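Local coordinates for MoaD/ThiS family protein (Mycobacterium tuberculosis, PDB 6JBZ), which probably serves as the small, sulfur-carrying subunit of molybdopterin synthase in molybdenum cofactor biosynthesis, as other MoaD proteins with a ubiquitin-like fold do, at residues 32-35 / 36-40; 62-66 / 67-71. All coordinates share one frame; numbering follows the deposited sequence.

Contact 1: 32-35 / 36-40; sequences VTLR and SGATV
Arg35 and Ala38 close a type II beta turn at the point where strand 29-34 gives way to the loop before helix 40-50. The turn is held by one backbone hydrogen bond, from Ala38 N to Arg35 O, 3.2 Å long with an angle of 152° at the hydrogen.

The Arg35 side chain folds back over this turn. Its CG lies between the backbone N and the carbonyl carbon (chi1 77°), and from there the chain runs extended to NE. This carries the guanidinium along the turn and lays one of its faces over the backbone of Gly37 and Ala38. Gly37 C is 3.7 Å above the guanidinium plane, toward its rim, and Ala38 N lies over its centre. NH1 also comes near Ser36 O and NH2 near Gly37 O, but the angles are poor and neither pair is a hydrogen bond. The guanidinium has its polar partner further on, in a salt bridge from NH2 to Glu42 of helix 40-50.

Gly37 has a positive phi, a left-handed conformation suited to the third position of a type II turn. The apolar part of the contact centres on the Ala38 methyl. Ala38 CB meets Leu34 CB at 3.5 Å, and Leu34 CD2 is 3.9 Å from the same Ala38 CB. Arg35 CG touches this methyl too, at 3.8 Å from Ala38 CB. Leu34 also packs on Leu43 and Leu77, while Thr39 OG1 caps the helix through Glu42 N.

The buried Ala38 methyl is thus shared between Leu34 and the aliphatic root of Arg35, whose guanidinium lies flat on the Gly37-Ala38 backbone. The salt bridge to Glu42 probably steadies that pose and ties the turn to the first turn of the helix.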
loop_
_atom_site.group_PDB
_atom_site.type_symbol
_atom_site.label_atom_id
_atom_site.label_comp_id
_atom_site.label_asym_id
_atom_site.label_seq_id
_atom_site.Cartn_x
_atom_site.Cartn_y
_atom_site.Cartn_z
ATOM N N VAL B 32 8.367 -36.169 -29.014
ATOM C CA VAL B 32 9.472 -35.960 -29.949
ATOM C C VAL B 32 10.444 -37.143 -29.905
ATOM O O VAL B 32 10.839 -37.578 -28.826
ATOM C CB VAL B 32 10.233 -34.652 -29.625
ATOM C CG1 VAL B 32 11.271 -34.328 -30.706
ATOM C CG2 VAL B 32 9.253 -33.504 -29.435
ATOM N N THR B 33 10.820 -37.671 -31.065
ATOM C CA THR B 33 11.800 -38.759 -31.125
ATOM C C THR B 33 13.223 -38.249 -31.391
ATOM O O THR B 33 13.468 -37.503 -32.331
ATOM C CB THR B 33 11.436 -39.782 -32.202
ATOM O OG1 THR B 33 10.237 -40.460 -31.830
ATOM C CG2 THR B 33 12.557 -40.813 -32.356
ATOM N N LEU B 34 14.162 -38.650 -30.552
ATOM C CA LEU B 34 15.553 -38.278 -30.748
ATOM C C LEU B 34 16.479 -39.492 -30.624
ATOM O O LEU B 34 16.067 -40.564 -30.182
ATOM C CB LEU B 34 15.962 -37.211 -29.741
ATOM C CG LEU B 34 15.047 -36.018 -29.494
ATOM C CD1 LEU B 34 14.390 -36.173 -28.153
ATOM C CD2 LEU B 34 15.831 -34.722 -29.546
ATOM N N ARG B 35 17.730 -39.317 -31.028
ATOM C CA ARG B 35 18.769 -40.306 -30.802
ATOM C C ARG B 35 18.892 -40.559 -29.317
ATOM O O ARG B 35 18.551 -39.686 -28.522
ATOM C CB ARG B 35 20.099 -39.818 -31.366
ATOM C CG ARG B 35 20.784 -38.787 -30.486
ATOM C CD ARG B 35 22.020 -38.217 -31.150
ATOM N NE ARG B 35 22.708 -37.263 -30.284
ATOM C CZ ARG B 35 23.559 -37.594 -29.311
ATOM N NH1 ARG B 35 23.837 -38.867 -29.058
ATOM N NH2 ARG B 35 24.136 -36.650 -28.586
ATOM N N SER B 36 19.344 -41.749 -28.926
ATOM C CA SER B 36 19.689 -41.977 -27.520
ATOM C C SER B 36 20.787 -41.015 -27.104
ATOM O O SER B 36 21.766 -40.827 -27.833
ATOM C CB SER B 36 20.145 -43.417 -27.272
ATOM O OG SER B 36 19.039 -44.301 -27.214
ATOM N N GLY B 37 20.623 -40.391 -25.944
ATOM C CA GLY B 37 21.652 -39.496 -25.438
ATOM C C GLY B 37 21.544 -38.087 -25.997
ATOM O O GLY B 37 22.388 -37.230 -25.706
ATOM N N ALA B 38 20.503 -37.845 -26.794
ATOM C CA ALA B 38 20.235 -36.514 -27.309
ATOM C C ALA B 38 20.202 -35.500 -26.156
ATOM O O ALA B 38 19.711 -35.799 -25.070
ATOM C CB ALA B 38 18.928 -36.503 -28.086
ATOM N N THR B 39 20.752 -34.316 -26.380
ATOM C CA THR B 39 20.760 -33.319 -25.326
ATOM C C THR B 39 19.515 -32.430 -25.372
ATOM O O THR B 39 18.789 -32.379 -26.379
ATOM C CB THR B 39 22.015 -32.427 -25.401
ATOM O OG1 THR B 39 22.050 -31.739 -26.656
ATOM C CG2 THR B 39 23.262 -33.261 -25.244
ATOM N N VAL B 40 19.267 -31.736 -24.264
ATOM C CA VAL B 40 18.222 -30.726 -24.223
ATOM C C VAL B 40 18.492 -29.691 -25.318
ATOM O O VAL B 40 17.568 -29.175 -25.949
ATOM C CB VAL B 40 18.140 -30.063 -22.830
ATOM C CG1 VAL B 40 17.404 -28.743 -22.897
ATOM C CG2 VAL B 40 17.445 -30.985 -21.861
#

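Contact 2: 62-66 / 67-71; sequences SYLRD and GIVVR
Strands 62-65 and 68-69 form a tight antiparallel hairpin through a type I' turn from Arg65 to Ile68, with Arg65 and Ile68 as a hydrogen-bonded pair and Leu64 and Val69 as a non-hydrogen-bonded one. Arg65 N gives a 2.8 Å bond to Ile68 O, and Ile68 N returns one to Arg65 O at 3.1 Å. Further from the turn, Val70 N binds Tyr63 O at 3.0 Å, nearly straight at 168°.

Leu64 and Val69 share one face of the hairpin. Leu64 CG stands beside the backbone N (chi1 -56°), and its CD2 branch leans across to Val69 CG2 at 3.7 Å. CD1 instead approaches Gly67 O, also at 3.7 Å. Val70 points its CG2 branch back at the first strand, where it meets Arg65 CB at 3.7 Å and, more loosely, Tyr63 CB. The arginine then extends away from the hairpin to a salt bridge with Asp81. Asp66 OD1 accepts a hydrogen bond from Thr82 N.

Leu64 and Val69 thus pair as branched apolar side chains, whereas Val70 packs on the aliphatic roots of Arg65 and Tyr63. The charged ends of Arg65 and Asp66 are taken up by Asp81 and Thr82, at the start of strand 82-86.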
loop_
_atom_site.group_PDB
_atom_site.type_symbol
_atom_site.label_atom_id
_atom_site.label_comp_id
_atom_site.label_asym_id
_atom_site.label_seq_id
_atom_site.Cartn_x
_atom_site.Cartn_y
_atom_site.Cartn_z
ATOM N N SER B 62 12.775 -20.635 -20.295
ATOM C CA SER B 62 13.518 -21.476 -19.387
ATOM C C SER B 62 12.885 -22.840 -19.567
ATOM O O SER B 62 11.821 -22.938 -20.172
ATOM C CB SER B 62 13.426 -20.983 -17.944
ATOM O OG SER B 62 12.101 -21.099 -17.464
ATOM N N TYR B 63 13.523 -23.888 -19.062
ATOM C CA TYR B 63 13.036 -25.240 -19.293
ATOM C C TYR B 63 13.064 -26.046 -18.023
ATOM O O TYR B 63 13.958 -25.888 -17.203
ATOM C CB TYR B 63 13.873 -25.926 -20.364
ATOM C CG TYR B 63 13.939 -25.145 -21.649
ATOM C CD1 TYR B 63 12.975 -25.306 -22.636
ATOM C CD2 TYR B 63 14.946 -24.225 -21.867
ATOM C CE1 TYR B 63 13.023 -24.584 -23.807
ATOM C CE2 TYR B 63 15.002 -23.495 -23.036
ATOM C CZ TYR B 63 14.036 -23.678 -24.000
ATOM O OH TYR B 63 14.103 -22.953 -25.162
ATOM N N LEU B 64 12.074 -26.903 -17.843
ATOM C CA LEU B 64 12.133 -27.871 -16.764
ATOM C C LEU B 64 12.325 -29.272 -17.334
ATOM O O LEU B 64 11.976 -29.545 -18.484
ATOM C CB LEU B 64 10.870 -27.837 -15.914
ATOM C CG LEU B 64 10.428 -26.527 -15.271
ATOM C CD1 LEU B 64 9.158 -26.791 -14.482
ATOM C CD2 LEU B 64 11.529 -25.954 -14.401
ATOM N N ARG B 65 12.870 -30.167 -16.523
ATOM C CA ARG B 65 12.958 -31.559 -16.912
ATOM C C ARG B 65 12.487 -32.423 -15.772
ATOM O O ARG B 65 13.144 -32.485 -14.738
ATOM C CB ARG B 65 14.380 -31.909 -17.301
ATOM C CG ARG B 65 14.610 -33.381 -17.455
ATOM C CD ARG B 65 16.062 -33.598 -17.739
ATOM N NE ARG B 65 16.358 -34.994 -18.001
ATOM C CZ ARG B 65 17.349 -35.649 -17.416
ATOM N NH1 ARG B 65 18.118 -35.013 -16.537
ATOM N NH2 ARG B 65 17.568 -36.930 -17.713
ATOM N N ASP B 66 11.341 -33.070 -15.949
ATOM C CA ASP B 66 10.697 -33.780 -14.857
ATOM C C ASP B 66 10.617 -32.902 -13.600
ATOM O O ASP B 66 10.792 -33.365 -12.462
ATOM C CB ASP B 66 11.439 -35.085 -14.568
ATOM C CG ASP B 66 11.245 -36.103 -15.660
ATOM O OD1 ASP B 66 10.593 -35.755 -16.669
ATOM O OD2 ASP B 66 11.744 -37.239 -15.517
ATOM N N GLY B 67 10.371 -31.619 -13.823
ATOM C CA GLY B 67 10.090 -30.713 -12.733
ATOM C C GLY B 67 11.230 -29.783 -12.407
ATOM O O GLY B 67 11.000 -28.710 -11.856
ATOM N N ILE B 68 12.456 -30.173 -12.747
ATOM C CA ILE B 68 13.621 -29.436 -12.281
ATOM C C ILE B 68 14.166 -28.497 -13.334
ATOM O O ILE B 68 14.269 -28.867 -14.497
ATOM C CB ILE B 68 14.732 -30.395 -11.843
ATOM C CG1 ILE B 68 14.198 -31.377 -10.809
ATOM C CG2 ILE B 68 15.935 -29.620 -11.293
ATOM C CD1 ILE B 68 15.175 -32.467 -10.503
ATOM N N VAL B 69 14.521 -27.281 -12.931
ATOM C CA VAL B 69 15.104 -26.348 -13.881
ATOM C C VAL B 69 16.362 -26.916 -14.518
ATOM O O VAL B 69 17.298 -27.303 -13.830
ATOM C CB VAL B 69 15.457 -25.023 -13.234
ATOM C CG1 VAL B 69 15.824 -24.020 -14.311
ATOM C CG2 VAL B 69 14.299 -24.533 -12.402
ATOM N N VAL B 70 16.370 -26.985 -15.838
ATOM C CA VAL B 70 17.551 -27.401 -16.565
ATOM C C VAL B 70 18.566 -26.284 -16.456
ATOM O O VAL B 70 18.307 -25.175 -16.917
ATOM C CB VAL B 70 17.236 -27.687 -18.045
ATOM C CG1 VAL B 70 18.502 -28.039 -18.809
ATOM C CG2 VAL B 70 16.198 -28.796 -18.160
ATOM N N ARG B 71 19.713 -26.551 -15.841
ATOM C CA ARG B 71 20.718 -25.496 -15.694
ATOM C C ARG B 71 21.778 -25.566 -16.787
ATOM O O ARG B 71 22.445 -24.585 -17.081
ATOM C CB ARG B 71 21.381 -25.569 -14.315
ATOM C CG ARG B 71 20.397 -25.627 -13.162
ATOM C CD ARG B 71 20.550 -24.445 -12.220
ATOM N NE ARG B 71 19.361 -24.278 -11.379
ATOM C CZ ARG B 71 18.504 -23.257 -11.463
ATOM N NH1 ARG B 71 18.700 -22.276 -12.344
ATOM N NH2 ARG B 71 17.452 -23.213 -10.652
#

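In the fold
Contact 1 closes before contact 2 opens along the chain, and their centres are about 16 Å apart. Both belong to the same mixed beta sheet. Contact 1 lies at the end of edge strand 29-34, and contact 2 is the hairpin 62-65/68-69 at the other edge within the chain. Strands 11-17 and 82-86 lie between them in the sheet order. The rest of helix 40-50 and helix 52-58 lie between the contacts along the chain, yet the contacts touch lightly where Val40 CG1 packs on Val70 CG1 at 4.3 Å. Val75 touches side chains of both, which brings the loop after the hairpin close to the helix start. Together they form a strand-to-helix turn and a beta hairpin of the ubiquitin-like fold.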